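Local coordinates for protein 16S rRNA (adenine(1408)-N(1))-methyltransferase (Escherichia coli, PDB 3P2E) that transfers a methyl group from S-adenosyl-L-methionine to N1 of adenine 1408 in 16S rRNA of assembled 30S subunits, giving resistance to various aminoglycosides, at residues K66-K71 against G75-V80; L111-V114 against D120-S123; Y189-N194 against R200-R205. One frame throughout, in Å; residues are numbered along the deposited sequence.

Interaction 1: residues K66-K71 against G75-V80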
# COMPACT_ATOMS: atom_id res chain seq x y z
N LYS A 66 -0.98 17.52 5.23
CA LYS A 66 -1.15 18.71 6.06
C LYS A 66 -2.03 18.39 7.26
O LYS A 66 -1.87 18.96 8.34
CB LYS A 66 -1.78 19.84 5.24
CG LYS A 66 -0.82 20.52 4.27
CD LYS A 66 -1.56 21.36 3.23
CE LYS A 66 -2.44 22.42 3.88
NZ LYS A 66 -3.23 23.15 2.84
N LYS A 67 -2.97 17.47 7.06
CA LYS A 67 -3.88 17.08 8.13
C LYS A 67 -3.21 16.29 9.25
O LYS A 67 -3.45 16.54 10.42
CB LYS A 67 -5.05 16.27 7.55
CG LYS A 67 -6.11 15.90 8.58
CD LYS A 67 -7.31 15.25 7.91
CE LYS A 67 -8.42 14.98 8.93
NZ LYS A 67 -9.67 14.50 8.28
N ILE A 68 -2.35 15.33 8.89
CA ILE A 68 -1.71 14.51 9.91
C ILE A 68 -0.70 15.25 10.78
O ILE A 68 -0.34 14.76 11.85
CB ILE A 68 -1.02 13.27 9.31
CG1 ILE A 68 0.13 13.68 8.39
CG2 ILE A 68 -2.04 12.43 8.58
CD1 ILE A 68 1.00 12.52 7.95
N ILE A 69 -0.27 16.42 10.34
CA ILE A 69 0.70 17.20 11.10
C ILE A 69 0.02 18.16 12.09
O ILE A 69 0.68 18.82 12.88
CB ILE A 69 1.63 18.01 10.15
CG1 ILE A 69 2.78 18.62 10.94
CG2 ILE A 69 0.83 19.09 9.44
CD1 ILE A 69 3.77 19.39 10.08
N LYS A 70 -1.31 18.22 12.03
CA LYS A 70 -2.06 19.08 12.94
C LYS A 70 -2.14 18.42 14.31
O LYS A 70 -1.70 17.29 14.48
CB LYS A 70 -3.48 19.31 12.41
CG LYS A 70 -3.57 20.24 11.21
CD LYS A 70 -5.02 20.49 10.82
CE LYS A 70 -5.14 21.58 9.77
NZ LYS A 70 -4.42 21.25 8.51
N LYS A 71 -2.70 19.13 15.29
CA LYS A 71 -2.82 18.55 16.62
C LYS A 71 -3.85 17.44 16.61
O LYS A 71 -4.81 17.47 15.84
CB LYS A 71 -3.20 19.63 17.64
CG LYS A 71 -4.49 20.37 17.35
CD LYS A 71 -4.72 21.47 18.39
CE LYS A 71 -6.00 22.25 18.12
NZ LYS A 71 -6.20 23.35 19.10
N GLY A 75 -7.29 16.36 14.02
CA GLY A 75 -7.15 15.37 12.97
C GLY A 75 -5.73 14.88 12.77
O GLY A 75 -5.48 14.02 11.92
N GLY A 76 -4.80 15.41 13.56
CA GLY A 76 -3.42 14.99 13.44
C GLY A 76 -3.25 13.54 13.86
O GLY A 76 -4.02 13.03 14.67
N LEU A 77 -2.24 12.88 13.30
CA LEU A 77 -1.94 11.49 13.63
C LEU A 77 -0.45 11.36 13.86
O LEU A 77 0.34 12.09 13.26
CB LEU A 77 -2.36 10.56 12.49
CG LEU A 77 -3.86 10.43 12.18
CD1 LEU A 77 -4.05 9.49 11.00
CD2 LEU A 77 -4.60 9.90 13.41
N SER A 78 -0.06 10.44 14.73
CA SER A 78 1.35 10.24 15.02
C SER A 78 1.86 8.92 14.46
O SER A 78 3.04 8.59 14.61
CB SER A 78 1.59 10.25 16.54
OG SER A 78 1.15 11.47 17.11
N ASN A 79 0.98 8.17 13.80
CA ASN A 79 1.37 6.87 13.26
C ASN A 79 1.30 6.75 11.74
O ASN A 79 1.00 5.67 11.20
CB ASN A 79 0.52 5.76 13.92
CG ASN A 79 -0.96 5.87 13.60
OD1 ASN A 79 -1.51 6.96 13.43
ND2 ASN A 79 -1.63 4.72 13.55
N VAL A 80 1.59 7.85 11.04
CA VAL A 80 1.57 7.86 9.58
C VAL A 80 2.72 8.68 9.02
O VAL A 80 3.06 9.73 9.55
CB VAL A 80 0.25 8.48 9.03
CG1 VAL A 80 0.26 8.47 7.50
CG2 VAL A 80 -0.94 7.72 9.55
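The backbone N-H of L77 gives a hydrogen bond to the carbonyl of I68, with L77 N 3.0 Å from I68 O. It is fairly straight, 159° at the hydrogen. A second backbone bond joins G76 N to K71 O at 3.1 Å. Between these two bonds the CA of G76 lies against the carbonyl oxygens of K67 and K70. It makes CA-H...O contacts, with G76 CA 3.1 Å from K70 O and 3.4 Å from K67 O. Having no side chain, G76 can come this close. K67 O also accepts a bond from K70 N, within the same segment.

The side chains add less. I68 carries its CG1 between the backbone N and the carbonyl carbon (chi1 64°). This torsion places CD1 beside V80, where I68 CD1 is 3.8 Å from V80 O and 4.1 Å from V80 CG1. The I68 and V80 side chains cross at about a right angle. K67 runs out extended, and its CG passes G75 O. Y40 of helix 37-44 touches K67, I68 and L77, and its hydroxyl is hydrogen-bonded to G75 O.

The contact lies in the beta-alpha-beta crossover from strand 49-54 to strand 80-83, at one border of the Rossmann-like sheet. The V80 side chain is about 13 Å from the bound S-adenosyl-L-homocysteine. The grip is mainly backbone on backbone, so it rests on how the chain is bent and on a glycine that lets carbonyl oxygens close in.

Interaction 2: residues L111-V114 against D120-S123; sequences LEYV and DILS
Y113 leans its ring against I121, and the contact can be followed outward along the tyrosine. Its CB lies within van der Waals range of I121 CG2. At the next atom, Y113 CG is 3.9 Å from that same methyl. One step further is the nearest approach of the two side chains, with Y113 CD2 3.6 Å from I121 CG2. Y113 CE2 is also near this methyl. Along the other edge of the ring, over the same face, CD1 and CE1 meet I121 CG1 instead, each at 4.1 Å, and CZ is near it too. I121 CG1 sits over the middle of this face. It is 3.9 Å from the centroid of the Y113 ring and only 4° off the normal, a CH-pi contact. I121 reaches the ring with both branches because CG1 is anti to its carbonyl carbon (chi1 -60°), while CG2 is anti to the backbone N.

Helices 108-115 and 119-126 follow each other with a short turn between. Both belong to the crossover from strand 98-104 to strand 133-139 in the Rossmann-like methyltransferase fold. N118 in the turn touches the Y113 side chain, and its OD1 accepts a hydrogen bond from I121 N.

At the tip, Y113 OH is hydrogen-bonded to OE2 of E88, a residue of the S-adenosyl-L-methionine site. Y113 itself belongs to the cofactor pocket and touches the bound S-adenosyl-L-homocysteine. The ring that I121 packs on is thus also part of this pocket. The backbone end of Y113 meets L122. L122 CG lies 3.7 Å from Y113 O, and both L122 methyls are also near that oxygen, CD2 at 3.8 Å. L122 further packs on P117 and on L172 and S175 of helix 166-175.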
# COMPACT_ATOMS: atom_id res chain seq x y z
N LEU A 111 0.02 -1.14 -11.71
CA LEU A 111 -0.97 -2.17 -12.01
C LEU A 111 -0.33 -3.27 -12.86
O LEU A 111 -0.51 -4.46 -12.59
CB LEU A 111 -2.17 -1.57 -12.76
CG LEU A 111 -3.21 -2.57 -13.28
CD1 LEU A 111 -3.82 -3.34 -12.13
CD2 LEU A 111 -4.30 -1.83 -14.05
N GLU A 112 0.44 -2.88 -13.88
CA GLU A 112 1.08 -3.87 -14.74
C GLU A 112 2.10 -4.73 -13.97
O GLU A 112 2.21 -5.93 -14.22
CB GLU A 112 1.75 -3.20 -15.94
CG GLU A 112 3.09 -2.56 -15.65
CD GLU A 112 3.81 -2.12 -16.92
OE1 GLU A 112 4.02 -2.97 -17.81
OE2 GLU A 112 4.19 -0.93 -17.01
N TYR A 113 2.82 -4.13 -13.03
CA TYR A 113 3.81 -4.89 -12.27
C TYR A 113 3.13 -5.99 -11.46
O TYR A 113 3.70 -7.06 -11.24
CB TYR A 113 4.60 -3.99 -11.32
CG TYR A 113 5.44 -2.94 -12.01
CD1 TYR A 113 5.94 -3.15 -13.29
CD2 TYR A 113 5.75 -1.74 -11.37
CE1 TYR A 113 6.72 -2.19 -13.93
CE2 TYR A 113 6.53 -0.78 -11.99
CZ TYR A 113 7.02 -1.01 -13.27
OH TYR A 113 7.79 -0.05 -13.89
N VAL A 114 1.91 -5.72 -11.01
CA VAL A 114 1.18 -6.70 -10.22
C VAL A 114 0.52 -7.77 -11.09
O VAL A 114 0.58 -8.95 -10.78
CB VAL A 114 0.09 -6.02 -9.34
CG1 VAL A 114 -0.75 -7.08 -8.64
CG2 VAL A 114 0.73 -5.11 -8.32
N ASP A 120 10.97 -8.91 -11.14
CA ASP A 120 12.02 -8.10 -10.53
C ASP A 120 11.44 -7.02 -9.63
O ASP A 120 11.89 -6.84 -8.50
CB ASP A 120 12.90 -7.48 -11.61
CG ASP A 120 14.04 -6.65 -11.03
OD1 ASP A 120 14.81 -7.19 -10.20
OD2 ASP A 120 14.16 -5.47 -11.40
N ILE A 121 10.44 -6.30 -10.12
CA ILE A 121 9.82 -5.25 -9.32
C ILE A 121 9.14 -5.82 -8.08
O ILE A 121 9.29 -5.28 -6.98
CB ILE A 121 8.79 -4.44 -10.14
CG1 ILE A 121 9.47 -3.78 -11.34
CG2 ILE A 121 8.16 -3.37 -9.26
CD1 ILE A 121 10.55 -2.77 -10.97
N LEU A 122 8.39 -6.91 -8.25
CA LEU A 122 7.72 -7.50 -7.09
C LEU A 122 8.75 -7.97 -6.07
O LEU A 122 8.51 -7.93 -4.86
CB LEU A 122 6.82 -8.67 -7.51
CG LEU A 122 5.55 -8.27 -8.28
CD1 LEU A 122 4.62 -9.48 -8.38
CD2 LEU A 122 4.83 -7.13 -7.57
N SER A 123 9.91 -8.40 -6.56
CA SER A 123 10.98 -8.84 -5.66
C SER A 123 11.42 -7.66 -4.80
O SER A 123 11.69 -7.84 -3.60
CB SER A 123 12.16 -9.38 -6.46
OG SER A 123 11.82 -10.58 -7.12

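Interaction 3: residues Y189-N194 against R200-R205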
# COMPACT_ATOMS: atom_id res chain seq x y z
N TYR A 189 -18.10 -3.90 -1.27
CA TYR A 189 -16.89 -4.05 -0.47
C TYR A 189 -15.94 -2.85 -0.59
O TYR A 189 -15.30 -2.45 0.38
CB TYR A 189 -16.13 -5.31 -0.91
CG TYR A 189 -14.84 -5.46 -0.16
CD1 TYR A 189 -14.83 -5.92 1.16
CD2 TYR A 189 -13.63 -5.05 -0.72
CE1 TYR A 189 -13.66 -5.97 1.89
CE2 TYR A 189 -12.44 -5.09 0.01
CZ TYR A 189 -12.47 -5.55 1.32
OH TYR A 189 -11.32 -5.56 2.07
N VAL A 190 -15.87 -2.29 -1.79
CA VAL A 190 -14.99 -1.16 -2.05
C VAL A 190 -15.51 0.15 -1.46
O VAL A 190 -14.75 1.09 -1.25
CB VAL A 190 -14.75 -1.00 -3.57
CG1 VAL A 190 -13.80 0.16 -3.85
CG2 VAL A 190 -14.17 -2.31 -4.12
N LYS A 191 -16.81 0.19 -1.16
CA LYS A 191 -17.42 1.39 -0.60
C LYS A 191 -16.86 1.76 0.77
O LYS A 191 -17.10 2.87 1.26
CB LYS A 191 -18.94 1.23 -0.52
CG LYS A 191 -19.62 1.17 -1.88
CD LYS A 191 -21.13 1.16 -1.74
CE LYS A 191 -21.80 1.13 -3.11
NZ LYS A 191 -23.28 1.16 -3.02
N GLN A 192 -16.10 0.85 1.37
CA GLN A 192 -15.53 1.10 2.69
C GLN A 192 -14.25 1.93 2.64
O GLN A 192 -13.81 2.45 3.66
CB GLN A 192 -15.24 -0.22 3.40
CG GLN A 192 -14.02 -0.95 2.90
CD GLN A 192 -13.91 -2.34 3.48
OE1 GLN A 192 -14.74 -3.21 3.21
NE2 GLN A 192 -12.88 -2.57 4.30
N PHE A 193 -13.65 2.04 1.45
CA PHE A 193 -12.42 2.81 1.30
C PHE A 193 -12.74 4.29 1.12
O PHE A 193 -13.75 4.65 0.52
CB PHE A 193 -11.62 2.28 0.12
CG PHE A 193 -11.09 0.89 0.33
CD1 PHE A 193 -9.89 0.69 1.02
CD2 PHE A 193 -11.81 -0.22 -0.10
CE1 PHE A 193 -9.43 -0.60 1.28
CE2 PHE A 193 -11.35 -1.51 0.15
CZ PHE A 193 -10.16 -1.70 0.85
N ASN A 194 -11.87 5.16 1.64
CA ASN A 194 -12.10 6.60 1.58
C ASN A 194 -11.43 7.40 0.46
O ASN A 194 -11.78 8.56 0.26
CB ASN A 194 -11.72 7.24 2.92
CG ASN A 194 -12.72 6.93 4.02
OD1 ASN A 194 -12.55 7.36 5.17
ND2 ASN A 194 -13.78 6.20 3.68
N ARG A 200 -14.95 6.40 -6.52
CA ARG A 200 -15.37 6.41 -7.92
C ARG A 200 -15.55 4.99 -8.42
O ARG A 200 -16.54 4.68 -9.10
CB ARG A 200 -14.33 7.13 -8.79
CG ARG A 200 -14.48 8.64 -8.81
CD ARG A 200 -13.31 9.29 -9.54
NE ARG A 200 -13.05 8.69 -10.84
CZ ARG A 200 -11.91 8.84 -11.51
NH1 ARG A 200 -10.93 9.57 -11.00
NH2 ARG A 200 -11.75 8.27 -12.70
N LEU A 201 -14.60 4.11 -8.10
CA LEU A 201 -14.69 2.73 -8.55
C LEU A 201 -15.88 2.00 -7.92
O LEU A 201 -16.54 1.19 -8.57
CB LEU A 201 -13.41 1.97 -8.23
CG LEU A 201 -12.11 2.41 -8.92
CD1 LEU A 201 -10.93 1.66 -8.32
CD2 LEU A 201 -12.20 2.16 -10.42
N ALA A 202 -16.14 2.29 -6.66
CA ALA A 202 -17.25 1.66 -5.95
C ALA A 202 -18.61 2.17 -6.38
O ALA A 202 -19.56 1.39 -6.50
CB ALA A 202 -17.08 1.87 -4.45
N PHE A 203 -18.72 3.47 -6.62
CA PHE A 203 -20.00 4.07 -6.98
C PHE A 203 -20.39 4.03 -8.46
O PHE A 203 -21.55 4.28 -8.79
CB PHE A 203 -20.06 5.54 -6.52
CG PHE A 203 -20.00 5.73 -5.03
CD1 PHE A 203 -20.45 4.74 -4.16
CD2 PHE A 203 -19.54 6.93 -4.49
CE1 PHE A 203 -20.43 4.94 -2.77
CE2 PHE A 203 -19.52 7.14 -3.11
CZ PHE A 203 -19.97 6.14 -2.25
N GLY A 204 -19.45 3.71 -9.34
CA GLY A 204 -19.74 3.66 -10.76
C GLY A 204 -20.42 2.39 -11.23
O GLY A 204 -21.23 1.80 -10.52
N ARG A 205 -20.08 1.95 -12.44
CA ARG A 205 -20.66 0.74 -12.99
C ARG A 205 -20.23 -0.46 -12.15
O ARG A 205 -19.23 -0.39 -11.42
CB ARG A 205 -20.20 0.51 -14.43
CG ARG A 205 -20.58 1.59 -15.44
CD ARG A 205 -20.42 1.04 -16.86
NE ARG A 205 -20.74 2.00 -17.92
CZ ARG A 205 -19.85 2.81 -18.48
NH1 ARG A 205 -18.58 2.79 -18.10
NH2 ARG A 205 -20.23 3.64 -19.45
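A202 and V190 form the tight, buried part of this contact. The methyl of A202 points at the bend after helix 187-190 and fits closely there. A202 CB is 3.7 Å from V190 CG1, and it is equally near K191 CG. The backbone joins in as well, with K191 N 3.7 Å from A202 CB. V190 sets CG1 anti to its backbone N (chi1 -179°), which brings that methyl onto the alanine. V190 also packs on F105 and F209, so this side of the contact continues into the protein interior.

The bend is a type I beta turn from V190 to F193, closed by a bond from F193 N to V190 O of 3.1 Å. It leads into helix 196-203. The whole helical excursion joins strand 178-185 to strand 209-215, the last two strands of the Rossmann-like methyltransferase sheet. Along the chain between the two segments come S195, L196 and W197 of the S-adenosyl-L-methionine site.

On the solvent side the contact is looser and is made by two exposed side chains. K191 runs extended beyond CG and passes F203 obliquely. Its CG and CD are each 4.0 Å from F203 CE1. Further out, K191 CE lies at the edge of the F203 ring, in its plane, 4.0 Å from F203 CD1. Only the aliphatic part of the lysine is used here. F203 closes helix 196-203, and G204 is the first residue to leave helical backbone angles.

In the fold
The three contacts follow one another along the chain; none nests within or crosses another. Interaction 1 comes first and closes the short loop between helix 62-68 and strand 80-83, at one border of the sheet. Interaction 2 closes the turn between helices 108-115 and 119-126, on the opposite side of the chain's centre, its centre about 31 Å from that of interaction 1. Interaction 3 closes the loop between helices 187-190 and 196-203, ahead of the last strand. Its nearest atoms lie about 8 Å from interaction 1 and about 9 Å from interaction 2. Interaction 2 reaches the cofactor pocket through Y113; interaction 3 lies close to it, and interaction 1 is further off.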